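Local coordinates for protein nidogen-1 (Mus musculus, PDB 1GL4) that binds laminin, collagen IV and perlecan in basement membranes and is represented here by its first EGF-like and G2 beta-barrel domains, at residues Gly58-Gly63 with Tyr100-Leu105; Gln137-Phe142 with Lys148-Gln153; Ser87-Ser92 with Gly110-Met115. One frame throughout, in Å; residues are numbered along the deposited sequence.

Interaction 1: residues Gly58-Gly63 with Tyr100-Leu105; sequences GRIFVG and YSLLPL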
ATOM      1  N   GLY A  58      10.785 -15.589   2.318  1.00 14.54           N
ATOM      2  CA  GLY A  58      10.142 -16.390   1.297  1.00 15.75           C
ATOM      3  C   GLY A  58      10.910 -17.630   0.872  1.00 15.72           C
ATOM      4  O   GLY A  58      12.121 -17.733   1.063  1.00 13.13           O
ATOM      5  N   ARG A  59      10.168 -18.576   0.309  1.00 15.64           N
ATOM      6  CA  ARG A  59      10.694 -19.839  -0.206  1.00 17.20           C
ATOM      7  C   ARG A  59       9.860 -20.001  -1.473  1.00 16.50           C
ATOM      8  O   ARG A  59       8.757 -20.548  -1.435  1.00 16.27           O
ATOM      9  CB  ARG A  59      10.404 -20.980   0.777  1.00 20.27           C
ATOM     10  CG  ARG A  59      10.876 -22.357   0.321  1.00 23.92           C
ATOM     11  CD  ARG A  59      10.417 -23.433   1.301  1.00 28.01           C
ATOM     12  NE  ARG A  59      10.661 -24.789   0.808  1.00 31.19           N
ATOM     13  CZ  ARG A  59      11.863 -25.343   0.697  1.00 33.53           C
ATOM     14  NH1 ARG A  59      12.945 -24.658   1.048  1.00 34.13           N
ATOM     15  NH2 ARG A  59      11.985 -26.582   0.237  1.00 33.75           N
ATOM     16  N   ILE A  60      10.386 -19.510  -2.589  1.00 14.81           N
ATOM     17  CA  ILE A  60       9.648 -19.531  -3.846  1.00 15.00           C
ATOM     18  C   ILE A  60      10.287 -20.240  -5.035  1.00 13.55           C
ATOM     19  O   ILE A  60      11.407 -19.920  -5.436  1.00 13.00           O
ATOM     20  CB  ILE A  60       9.324 -18.078  -4.275  1.00 14.61           C
ATOM     21  CG1 ILE A  60       8.498 -17.396  -3.178  1.00 16.66           C
ATOM     22  CG2 ILE A  60       8.564 -18.071  -5.595  1.00 18.15           C
ATOM     23  CD1 ILE A  60       8.293 -15.922  -3.379  1.00 17.06           C
ATOM     24  N   PHE A  61       9.552 -21.190  -5.608  1.00 15.10           N
ATOM     25  CA  PHE A  61      10.019 -21.914  -6.788  1.00 14.71           C
ATOM     26  C   PHE A  61       9.605 -21.085  -8.012  1.00 14.45           C
ATOM     27  O   PHE A  61       8.439 -20.713  -8.136  1.00 14.95           O
ATOM     28  CB  PHE A  61       9.361 -23.299  -6.887  1.00 14.21           C
ATOM     29  CG  PHE A  61       9.700 -24.236  -5.749  1.00 17.65           C
ATOM     30  CD1 PHE A  61       9.030 -24.156  -4.532  1.00 17.82           C
ATOM     31  CD2 PHE A  61      10.680 -25.214  -5.909  1.00 18.06           C
ATOM     32  CE1 PHE A  61       9.327 -25.040  -3.485  1.00 19.51           C
ATOM     33  CE2 PHE A  61      10.987 -26.104  -4.870  1.00 19.75           C
ATOM     34  CZ  PHE A  61      10.308 -26.014  -3.655  1.00 18.50           C
ATOM     35  N   VAL A  62      10.548 -20.792  -8.903  1.00 14.18           N
ATOM     36  CA  VAL A  62      10.247 -20.013 -10.107  1.00 14.22           C
ATOM     37  C   VAL A  62      10.141 -20.916 -11.339  1.00 14.51           C
ATOM     38  O   VAL A  62      11.009 -21.764 -11.581  1.00 13.42           O
ATOM     39  CB  VAL A  62      11.338 -18.947 -10.382  1.00 15.04           C
ATOM     40  CG1 VAL A  62      11.000 -18.167 -11.653  1.00 16.63           C
ATOM     41  CG2 VAL A  62      11.450 -17.994  -9.200  1.00 17.86           C
ATOM     42  N   GLY A  63       9.079 -20.730 -12.117  1.00 13.91           N
ATOM     43  CA  GLY A  63       8.887 -21.534 -13.313  1.00 15.18           C
ATOM     44  C   GLY A  63       8.842 -23.026 -13.025  1.00 17.49           C
ATOM     45  O   GLY A  63       7.987 -23.491 -12.272  1.00 15.74           O
ATOM     46  N   TYR A 100      11.813 -10.124 -10.878  1.00 12.94           N
ATOM     47  CA  TYR A 100      10.919  -9.903 -12.002  1.00 12.53           C
ATOM     48  C   TYR A 100       9.671 -10.780 -11.939  1.00 12.54           C
ATOM     49  O   TYR A 100       8.587 -10.345 -12.317  1.00 10.13           O
ATOM     50  CB  TYR A 100      11.664 -10.121 -13.324  1.00 13.47           C
ATOM     51  CG  TYR A 100      12.846  -9.191 -13.510  1.00 15.01           C
ATOM     52  CD1 TYR A 100      14.137  -9.591 -13.165  1.00 16.02           C
ATOM     53  CD2 TYR A 100      12.666  -7.898 -14.008  1.00 14.25           C
ATOM     54  CE1 TYR A 100      15.220  -8.728 -13.310  1.00 17.02           C
ATOM     55  CE2 TYR A 100      13.740  -7.027 -14.155  1.00 17.10           C
ATOM     56  CZ  TYR A 100      15.015  -7.450 -13.806  1.00 18.72           C
ATOM     57  OH  TYR A 100      16.081  -6.598 -13.960  1.00 18.03           O
ATOM     58  N   SER A 101       9.811 -12.004 -11.436  1.00 11.42           N
ATOM     59  CA  SER A 101       8.665 -12.906 -11.348  1.00 11.35           C
ATOM     60  C   SER A 101       7.642 -12.537 -10.272  1.00 12.03           C
ATOM     61  O   SER A 101       6.544 -13.085 -10.257  1.00 10.83           O
ATOM     62  CB  SER A 101       9.139 -14.349 -11.145  1.00 12.77           C
ATOM     63  OG  SER A 101       9.801 -14.815 -12.313  1.00 14.85           O
ATOM     64  N   LEU A 102       7.997 -11.621  -9.374  1.00 12.15           N
ATOM     65  CA  LEU A 102       7.072 -11.188  -8.324  1.00 12.77           C
ATOM     66  C   LEU A 102       6.318  -9.917  -8.741  1.00 12.87           C
ATOM     67  O   LEU A 102       5.410  -9.459  -8.039  1.00 12.33           O
ATOM     68  CB  LEU A 102       7.830 -10.913  -7.021  1.00 13.22           C
ATOM     69  CG  LEU A 102       8.584 -12.080  -6.370  1.00 13.41           C
ATOM     70  CD1 LEU A 102       9.354 -11.573  -5.163  1.00 11.07           C
ATOM     71  CD2 LEU A 102       7.607 -13.170  -5.967  1.00 13.48           C
ATOM     72  N   LEU A 103       6.686  -9.359  -9.892  1.00 11.56           N
ATOM     73  CA  LEU A 103       6.061  -8.128 -10.382  1.00 12.38           C
ATOM     74  C   LEU A 103       4.534  -8.107 -10.438  1.00 12.01           C
ATOM     75  O   LEU A 103       3.916  -7.084 -10.144  1.00 11.78           O
ATOM     76  CB  LEU A 103       6.625  -7.758 -11.761  1.00 11.11           C
ATOM     77  CG  LEU A 103       8.015  -7.105 -11.746  1.00 13.46           C
ATOM     78  CD1 LEU A 103       8.521  -6.912 -13.167  1.00  9.61           C
ATOM     79  CD2 LEU A 103       7.939  -5.764 -11.017  1.00 13.53           C
ATOM     80  N   PRO A 104       3.898  -9.225 -10.821  1.00 12.58           N
ATOM     81  CA  PRO A 104       2.431  -9.217 -10.883  1.00 12.49           C
ATOM     82  C   PRO A 104       1.745  -9.212  -9.515  1.00 13.11           C
ATOM     83  O   PRO A 104       0.553  -8.927  -9.420  1.00 12.30           O
ATOM     84  CB  PRO A 104       2.104 -10.503 -11.652  1.00 13.05           C
ATOM     85  CG  PRO A 104       3.366 -10.802 -12.418  1.00 14.57           C
ATOM     86  CD  PRO A 104       4.441 -10.451 -11.424  1.00 12.57           C
ATOM     87  N   LEU A 105       2.500  -9.511  -8.463  1.00 12.30           N
ATOM     88  CA  LEU A 105       1.941  -9.609  -7.114  1.00 13.68           C
ATOM     89  C   LEU A 105       1.750  -8.316  -6.321  1.00 11.91           C
ATOM     90  O   LEU A 105       2.080  -8.253  -5.134  1.00 13.40           O
ATOM     91  CB  LEU A 105       2.785 -10.587  -6.293  1.00 15.83           C
ATOM     92  CG  LEU A 105       3.072 -11.920  -6.995  1.00 17.68           C
ATOM     93  CD1 LEU A 105       3.987 -12.776  -6.130  1.00 19.36           C
ATOM     94  CD2 LEU A 105       1.767 -12.643  -7.273  1.00 19.67           C
TER
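Ile60 and Leu102 meet methyl to methyl: CD1 of Ile60 lies 3.8 Å from CD2 of Leu102, and the two side chains cross obliquely. Leu102 has CG beside its backbone N and anti to the carbonyl carbon (chi1 -62°). With the chain extended at chi2 (175°), CD2 reaches the strand although the first side-chain bond does not aim there. Two residues on, Val62 projects from the same side of the strand, and its CG1 comes 3.6 Å from OG of Ser101. CG1 is the branch anti to the backbone N (chi1 179°). This second approach is carbon against oxygen and forms no hydrogen bond; Ser101 OG is satisfied instead by Ile177 N, with a weaker bond to Pro175 O. No hydrogen bond joins the two segments, so the contact rests on two narrow van der Waals touches burying 123 Å². The 100-105 segment is shaped by a type I turn, in which Leu105 N donates to Leu102 O at 2.9 Å; Leu102 O also shares a hydrogen bond with Tyr269 OH. The contact thus sets the end of strand 49-62, part of the G2 beta-barrel wall, against the connection that leads from helix 96-99 into helix 107-115 inside the barrel. Val174 of strand 173-174 touches both Ile60 and Ser101, while Leu267 of strand 266-276 packs on Leu102 and Leu103.

Interaction 2: residues Gln137-Phe142 with Lys148-Gln153; sequences QAEVTF and KLVLKQ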
ATOM      1  N   GLN A 137      -4.650 -14.281   5.399  1.00 13.18           N
ATOM      2  CA  GLN A 137      -4.240 -15.534   4.767  1.00 14.97           C
ATOM      3  C   GLN A 137      -4.646 -15.379   3.308  1.00 13.93           C
ATOM      4  O   GLN A 137      -5.824 -15.187   3.024  1.00 11.89           O
ATOM      5  CB  GLN A 137      -4.996 -16.736   5.345  1.00 16.63           C
ATOM      6  CG  GLN A 137      -4.841 -16.974   6.839  1.00 19.77           C
ATOM      7  CD  GLN A 137      -5.750 -18.098   7.327  1.00 23.67           C
ATOM      8  OE1 GLN A 137      -5.535 -19.272   7.004  1.00 23.75           O
ATOM      9  NE2 GLN A 137      -6.781 -17.742   8.097  1.00 23.09           N
ATOM     10  N   ALA A 138      -3.688 -15.451   2.386  1.00 13.18           N
ATOM     11  CA  ALA A 138      -4.017 -15.313   0.970  1.00 13.43           C
ATOM     12  C   ALA A 138      -3.375 -16.385   0.092  1.00 14.82           C
ATOM     13  O   ALA A 138      -2.329 -16.948   0.426  1.00 14.14           O
ATOM     14  CB  ALA A 138      -3.612 -13.928   0.473  1.00 13.45           C
ATOM     15  N   GLU A 139      -4.021 -16.666  -1.037  1.00 14.06           N
ATOM     16  CA  GLU A 139      -3.514 -17.643  -1.990  1.00 15.51           C
ATOM     17  C   GLU A 139      -3.734 -17.099  -3.391  1.00 15.20           C
ATOM     18  O   GLU A 139      -4.724 -16.407  -3.644  1.00 16.38           O
ATOM     19  CB  GLU A 139      -4.251 -18.978  -1.866  1.00 14.76           C
ATOM     20  CG  GLU A 139      -3.987 -19.741  -0.585  1.00 19.77           C
ATOM     21  CD  GLU A 139      -4.615 -21.122  -0.609  1.00 21.65           C
ATOM     22  OE1 GLU A 139      -4.511 -21.841   0.406  1.00 22.03           O
ATOM     23  OE2 GLU A 139      -5.209 -21.490  -1.645  1.00 23.26           O
ATOM     24  N   VAL A 140      -2.811 -17.400  -4.296  1.00 13.59           N
ATOM     25  CA  VAL A 140      -2.949 -16.959  -5.674  1.00 12.65           C
ATOM     26  C   VAL A 140      -2.625 -18.106  -6.625  1.00 14.14           C
ATOM     27  O   VAL A 140      -1.590 -18.766  -6.501  1.00 13.24           O
ATOM     28  CB  VAL A 140      -2.038 -15.741  -5.987  1.00 15.04           C
ATOM     29  CG1 VAL A 140      -0.579 -16.100  -5.782  1.00 13.46           C
ATOM     30  CG2 VAL A 140      -2.274 -15.269  -7.409  1.00 15.65           C
ATOM     31  N   THR A 141      -3.538 -18.357  -7.556  1.00 12.39           N
ATOM     32  CA  THR A 141      -3.357 -19.403  -8.550  1.00 12.20           C
ATOM     33  C   THR A 141      -3.192 -18.719  -9.898  1.00 12.65           C
ATOM     34  O   THR A 141      -3.997 -17.855 -10.254  1.00 11.90           O
ATOM     35  CB  THR A 141      -4.590 -20.333  -8.641  1.00 13.77           C
ATOM     36  OG1 THR A 141      -4.822 -20.966  -7.377  1.00 13.73           O
ATOM     37  CG2 THR A 141      -4.356 -21.413  -9.691  1.00 15.79           C
ATOM     38  N   PHE A 142      -2.137 -19.076 -10.627  1.00 14.17           N
ATOM     39  CA  PHE A 142      -1.903 -18.516 -11.957  1.00 14.49           C
ATOM     40  C   PHE A 142      -2.495 -19.552 -12.911  1.00 15.43           C
ATOM     41  O   PHE A 142      -1.971 -20.662 -13.040  1.00 15.84           O
ATOM     42  CB  PHE A 142      -0.403 -18.337 -12.228  1.00 13.57           C
ATOM     43  CG  PHE A 142       0.265 -17.322 -11.334  1.00 15.72           C
ATOM     44  CD1 PHE A 142       0.532 -17.613  -9.998  1.00 15.20           C
ATOM     45  CD2 PHE A 142       0.635 -16.074 -11.834  1.00 16.05           C
ATOM     46  CE1 PHE A 142       1.160 -16.674  -9.167  1.00 16.33           C
ATOM     47  CE2 PHE A 142       1.264 -15.128 -11.009  1.00 18.26           C
ATOM     48  CZ  PHE A 142       1.525 -15.436  -9.671  1.00 15.81           C
ATOM     49  N   LYS A 148       0.675 -23.155  -6.650  1.00 13.64           N
ATOM     50  CA  LYS A 148       0.132 -21.867  -6.245  1.00 13.60           C
ATOM     51  C   LYS A 148       1.073 -21.190  -5.259  1.00 11.73           C
ATOM     52  O   LYS A 148       2.028 -21.799  -4.775  1.00 11.72           O
ATOM     53  CB  LYS A 148      -1.233 -22.061  -5.580  1.00 14.30           C
ATOM     54  CG  LYS A 148      -1.186 -22.905  -4.307  1.00 18.75           C
ATOM     55  CD  LYS A 148      -2.584 -23.126  -3.744  1.00 19.90           C
ATOM     56  CE  LYS A 148      -2.558 -23.997  -2.493  1.00 22.85           C
ATOM     57  NZ  LYS A 148      -3.942 -24.255  -1.983  1.00 24.21           N
ATOM     58  N   LEU A 149       0.813 -19.921  -4.973  1.00 12.15           N
ATOM     59  CA  LEU A 149       1.630 -19.202  -4.008  1.00 12.92           C
ATOM     60  C   LEU A 149       0.772 -18.901  -2.781  1.00 14.02           C
ATOM     61  O   LEU A 149      -0.367 -18.433  -2.908  1.00 15.26           O
ATOM     62  CB  LEU A 149       2.152 -17.889  -4.596  1.00 12.86           C
ATOM     63  CG  LEU A 149       3.040 -17.100  -3.619  1.00 14.82           C
ATOM     64  CD1 LEU A 149       4.368 -17.834  -3.416  1.00 16.85           C
ATOM     65  CD2 LEU A 149       3.297 -15.711  -4.160  1.00 18.77           C
ATOM     66  N   VAL A 150       1.319 -19.170  -1.599  1.00 13.67           N
ATOM     67  CA  VAL A 150       0.612 -18.922  -0.350  1.00 12.65           C
ATOM     68  C   VAL A 150       1.257 -17.765   0.404  1.00 13.45           C
ATOM     69  O   VAL A 150       2.476 -17.717   0.561  1.00 11.22           O
ATOM     70  CB  VAL A 150       0.622 -20.170   0.564  1.00 13.02           C
ATOM     71  CG1 VAL A 150       0.021 -19.829   1.919  1.00 13.58           C
ATOM     72  CG2 VAL A 150      -0.156 -21.299  -0.092  1.00 11.92           C
ATOM     73  N   LEU A 151       0.426 -16.842   0.874  1.00 12.88           N
ATOM     74  CA  LEU A 151       0.898 -15.676   1.613  1.00 15.12           C
ATOM     75  C   LEU A 151       0.252 -15.581   2.989  1.00 16.33           C
ATOM     76  O   LEU A 151      -0.949 -15.823   3.135  1.00 14.56           O
ATOM     77  CB  LEU A 151       0.586 -14.403   0.815  1.00 16.94           C
ATOM     78  CG  LEU A 151       0.767 -13.036   1.488  1.00 20.69           C
ATOM     79  CD1 LEU A 151       0.893 -11.971   0.415  1.00 21.85           C
ATOM     80  CD2 LEU A 151      -0.403 -12.722   2.413  1.00 21.31           C
ATOM     81  N   LYS A 152       1.054 -15.248   3.997  1.00 14.72           N
ATOM     82  CA  LYS A 152       0.540 -15.066   5.351  1.00 15.86           C
ATOM     83  C   LYS A 152       1.139 -13.782   5.907  1.00 16.32           C
ATOM     84  O   LYS A 152       2.359 -13.605   5.906  1.00 14.32           O
ATOM     85  CB  LYS A 152       0.903 -16.239   6.265  1.00 18.54           C
ATOM     86  CG  LYS A 152       0.307 -16.097   7.663  1.00 23.58           C
ATOM     87  CD  LYS A 152       0.419 -17.382   8.473  1.00 25.96           C
ATOM     88  CE  LYS A 152      -0.333 -17.255   9.794  1.00 28.59           C
ATOM     89  NZ  LYS A 152      -0.319 -18.522  10.586  1.00 31.72           N
ATOM     90  N   GLN A 153       0.276 -12.877   6.360  1.00 15.23           N
ATOM     91  CA  GLN A 153       0.727 -11.604   6.914  1.00 14.87           C
ATOM     92  C   GLN A 153       0.058 -11.315   8.249  1.00 14.57           C
ATOM     93  O   GLN A 153      -1.155 -11.478   8.396  1.00 15.43           O
ATOM     94  CB  GLN A 153       0.444 -10.460   5.928  1.00 14.68           C
ATOM     95  CG  GLN A 153       1.463 -10.345   4.781  1.00 11.86           C
ATOM     96  CD  GLN A 153       1.039  -9.356   3.695  1.00 13.19           C
ATOM     97  OE1 GLN A 153       1.879  -8.725   3.045  1.00 13.17           O
ATOM     98  NE2 GLN A 153      -0.259  -9.235   3.482  1.00  9.22           N
TER
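OE2 of Glu139 is gripped by two cations: Lys148 NZ reaches it at 3.1 Å in a salt bridge across the hairpin, and Arg228 NH2 forms a second one from strand 221-232. The ammonium group arrives from above the carboxylate plane, 47° out of it. Arg228 also bonds Thr141 OG1, so one guanidinium serves two side chains of the same strand. On this face the side chains of Glu139 and Val150 run alongside each other from neighbouring strands, CG of Glu139 4.2 Å from CG2 of Val150. With an alanine in place of Glu139, Lys148 and Arg228 would probably lose the carboxylate they share, and the contact on Val150 CG2 would go.

The backbones form a regular antiparallel ladder. Ala138 and Leu151 are a hydrogen-bonded pair, with Ala138 N to Leu151 O at 2.9 Å and Leu151 N to Ala138 O at 2.8 Å. Val140 and Leu149 repeat the pattern, the Val140 N to Leu149 O bond being 3.0 Å. Their side chains occupy the other, buried face. There Val140 turns CG1 between its N and carbonyl carbon (chi1 61°), tight against Leu149 CB at 3.5 Å.

This hairpin belongs to the G2 barrel wall: strand 221-232 flanks 133-142, strand 164-171 flanks 149-156, and Leu151 packs on Ile108 of helix 107-115.

Interaction 3: residues Ser87-Ser92 with Gly110-Met115; sequences SYTAIS and GIIGWM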
ATOM      1  N   SER A  87      -1.111   4.131  -1.601  1.00 15.96           N
ATOM      2  CA  SER A  87      -0.112   3.429  -0.804  1.00 16.30           C
ATOM      3  C   SER A  87       1.120   3.131  -1.646  1.00 15.88           C
ATOM      4  O   SER A  87       1.011   2.639  -2.774  1.00 14.01           O
ATOM      5  CB  SER A  87      -0.686   2.127  -0.235  1.00 18.04           C
ATOM      6  OG  SER A  87      -1.042   1.225  -1.266  1.00 25.86           O
ATOM      7  N   TYR A  88       2.288   3.445  -1.092  1.00 15.17           N
ATOM      8  CA  TYR A  88       3.569   3.227  -1.761  1.00 12.64           C
ATOM      9  C   TYR A  88       4.364   2.205  -0.952  1.00 13.14           C
ATOM     10  O   TYR A  88       4.656   2.432   0.222  1.00 12.84           O
ATOM     11  CB  TYR A  88       4.369   4.530  -1.831  1.00 14.23           C
ATOM     12  CG  TYR A  88       3.660   5.699  -2.485  1.00 12.08           C
ATOM     13  CD1 TYR A  88       2.650   6.391  -1.817  1.00 12.48           C
ATOM     14  CD2 TYR A  88       4.039   6.146  -3.755  1.00 12.95           C
ATOM     15  CE1 TYR A  88       2.036   7.509  -2.392  1.00 12.81           C
ATOM     16  CE2 TYR A  88       3.433   7.261  -4.340  1.00 12.72           C
ATOM     17  CZ  TYR A  88       2.433   7.938  -3.650  1.00 13.13           C
ATOM     18  OH  TYR A  88       1.834   9.045  -4.214  1.00 15.67           O
ATOM     19  N   THR A  89       4.727   1.085  -1.570  1.00 10.95           N
ATOM     20  CA  THR A  89       5.467   0.049  -0.854  1.00 11.32           C
ATOM     21  C   THR A  89       6.812  -0.296  -1.494  1.00 12.45           C
ATOM     22  O   THR A  89       6.924  -0.397  -2.719  1.00 10.62           O
ATOM     23  CB  THR A  89       4.621  -1.252  -0.741  1.00 12.86           C
ATOM     24  OG1 THR A  89       3.399  -0.973  -0.046  1.00 11.72           O
ATOM     25  CG2 THR A  89       5.389  -2.332   0.017  1.00 13.65           C
ATOM     26  N   ALA A  90       7.830  -0.465  -0.652  1.00 11.72           N
ATOM     27  CA  ALA A  90       9.175  -0.823  -1.106  1.00 11.87           C
ATOM     28  C   ALA A  90       9.639  -2.067  -0.357  1.00 11.96           C
ATOM     29  O   ALA A  90       9.499  -2.158   0.865  1.00 10.12           O
ATOM     30  CB  ALA A  90      10.146   0.320  -0.852  1.00 13.15           C
ATOM     31  N   ILE A  91      10.192  -3.023  -1.094  1.00 10.08           N
ATOM     32  CA  ILE A  91      10.678  -4.255  -0.500  1.00 12.24           C
ATOM     33  C   ILE A  91      12.098  -4.454  -1.020  1.00 13.37           C
ATOM     34  O   ILE A  91      12.301  -4.699  -2.206  1.00 10.45           O
ATOM     35  CB  ILE A  91       9.771  -5.437  -0.905  1.00 12.78           C
ATOM     36  CG1 ILE A  91       8.328  -5.138  -0.471  1.00 12.09           C
ATOM     37  CG2 ILE A  91      10.282  -6.727  -0.277  1.00 10.81           C
ATOM     38  CD1 ILE A  91       7.278  -6.124  -0.973  1.00 12.55           C
ATOM     39  N   SER A  92      13.092  -4.334  -0.147  1.00 16.90           N
ATOM     40  CA  SER A  92      14.453  -4.471  -0.640  1.00 20.87           C
ATOM     41  C   SER A  92      15.361  -5.491  -0.023  1.00 25.38           C
ATOM     42  O   SER A  92      15.380  -5.708   1.185  1.00 26.81           O
ATOM     43  CB  SER A  92      15.184  -3.141  -0.645  1.00 19.27           C
ATOM     44  OG  SER A  92      16.458  -3.337  -1.243  1.00 18.04           O
ATOM     45  N   GLY A 110      -0.838  -4.246  -1.795  1.00 12.88           N
ATOM     46  CA  GLY A 110      -2.230  -3.843  -1.914  1.00 13.55           C
ATOM     47  C   GLY A 110      -3.085  -3.927  -0.654  1.00 13.21           C
ATOM     48  O   GLY A 110      -4.080  -3.207  -0.538  1.00 11.99           O
ATOM     49  N   ILE A 111      -2.722  -4.800   0.284  1.00 11.46           N
ATOM     50  CA  ILE A 111      -3.487  -4.925   1.526  1.00 11.18           C
ATOM     51  C   ILE A 111      -3.371  -3.619   2.314  1.00 11.38           C
ATOM     52  O   ILE A 111      -4.282  -3.237   3.048  1.00 10.48           O
ATOM     53  CB  ILE A 111      -2.973  -6.121   2.387  1.00 11.86           C
ATOM     54  CG1 ILE A 111      -3.836  -6.291   3.639  1.00 10.05           C
ATOM     55  CG2 ILE A 111      -1.521  -5.902   2.771  1.00 11.96           C
ATOM     56  CD1 ILE A 111      -5.263  -6.734   3.354  1.00 11.67           C
ATOM     57  N   ILE A 112      -2.253  -2.918   2.146  1.00 11.10           N
ATOM     58  CA  ILE A 112      -2.053  -1.651   2.845  1.00 12.07           C
ATOM     59  C   ILE A 112      -2.962  -0.580   2.226  1.00 12.49           C
ATOM     60  O   ILE A 112      -3.411   0.340   2.909  1.00 11.38           O
ATOM     61  CB  ILE A 112      -0.574  -1.218   2.781  1.00 13.60           C
ATOM     62  CG1 ILE A 112       0.289  -2.283   3.470  1.00 12.99           C
ATOM     63  CG2 ILE A 112      -0.388   0.134   3.454  1.00 11.81           C
ATOM     64  CD1 ILE A 112       1.779  -2.042   3.390  1.00 12.11           C
ATOM     65  N   GLY A 113      -3.240  -0.716   0.932  1.00 12.58           N
ATOM     66  CA  GLY A 113      -4.131   0.218   0.264  1.00 11.34           C
ATOM     67  C   GLY A 113      -5.545  -0.003   0.778  1.00 11.74           C
ATOM     68  O   GLY A 113      -6.326   0.939   0.930  1.00 11.61           O
ATOM     69  N   TRP A 114      -5.878  -1.262   1.047  1.00 12.23           N
ATOM     70  CA  TRP A 114      -7.193  -1.621   1.576  1.00 11.14           C
ATOM     71  C   TRP A 114      -7.339  -1.017   2.974  1.00 11.19           C
ATOM     72  O   TRP A 114      -8.386  -0.473   3.323  1.00 11.81           O
ATOM     73  CB  TRP A 114      -7.332  -3.151   1.644  1.00 11.25           C
ATOM     74  CG  TRP A 114      -8.559  -3.627   2.381  1.00 11.58           C
ATOM     75  CD1 TRP A 114      -9.845  -3.626   1.921  1.00 12.28           C
ATOM     76  CD2 TRP A 114      -8.611  -4.132   3.721  1.00 12.76           C
ATOM     77  NE1 TRP A 114     -10.699  -4.098   2.894  1.00 13.34           N
ATOM     78  CE2 TRP A 114      -9.968  -4.415   4.010  1.00 12.92           C
ATOM     79  CE3 TRP A 114      -7.644  -4.371   4.709  1.00 11.50           C
ATOM     80  CZ2 TRP A 114     -10.383  -4.926   5.243  1.00 11.25           C
ATOM     81  CZ3 TRP A 114      -8.058  -4.882   5.944  1.00 11.71           C
ATOM     82  CH2 TRP A 114      -9.414  -5.153   6.198  1.00 11.89           C
ATOM     83  N   MET A 115      -6.274  -1.103   3.763  1.00 13.00           N
ATOM     84  CA  MET A 115      -6.279  -0.568   5.121  1.00 13.21           C
ATOM     85  C   MET A 115      -6.556   0.935   5.185  1.00 13.12           C
ATOM     86  O   MET A 115      -7.270   1.399   6.079  1.00 11.39           O
ATOM     87  CB  MET A 115      -4.932  -0.820   5.808  1.00 13.57           C
ATOM     88  CG  MET A 115      -4.634  -2.257   6.201  1.00 13.71           C
ATOM     89  SD  MET A 115      -2.997  -2.399   6.981  1.00 17.01           S
ATOM     90  CE  MET A 115      -3.240  -1.427   8.443  1.00 11.58           C
TER
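Ser87 rests on Gly113, its OG 3.6 Å from Gly113 CA, where a strand of the GFP-like G2 beta-barrel meets the helix inside it. The short segment axes approach to 7.9 Å and run roughly antiparallel, at 151°. Because Gly113 has no side chain, the serine comes right up to the helix backbone. The rotation of Ser87 that puts OG between the backbone N and the carbonyl carbon (chi1 63°) lays it against Gly113 CA, while its CB is 4.2 Å from CG2 of Ile112. The other branch of Ile112 extends along the strand, so that CD1 ends 3.9 Å from Thr89 OG1. These are van der Waals touches; no hydrogen bond crosses the contact.

In the next shell, Thr89 OG1 is hydrogen-bonded to Ser78 OG of strand 69-81, which pairs with strand 86-92 on one flank while strand 266-276 pairs with it on the other. Tyr88 points away from the helix and packs on the other protein chain of the assembly, and His77 and Arg268, both involved in perlecan binding, have side chains about 7 Å from that of Thr89, which places the contact close to those residues.

Across the helix, Ile111 packs on Phe134 and Phe155, and the Trp114 ring stacks with Tyr192. The helical turn carrying these groups is closed by Trp114 N donating to Gly110 O at 3.1 Å.

Overall arrangement
From the N terminus, strand segment 58-63 comes first, and its loop closes when 100-105 returns to it in interaction 1. Before that happens, 87-92 has opened interaction 3, which closes only at 110-115; the two therefore cross, although their nearest atoms stay about 6 Å apart. Interaction 2 follows both in series and closes a short hairpin, with five residues between its segments. It meets interaction 1 in space: Leu105 packs on Leu149 and Phe142, and Ile60 also touches Leu149. Interaction 1 sets strand 49-62 against the connection before helix 107-115, interaction 3 sets strand 86-92 against that helix, and interaction 2 pairs two wall strands, of which 149-156 faces the same helix.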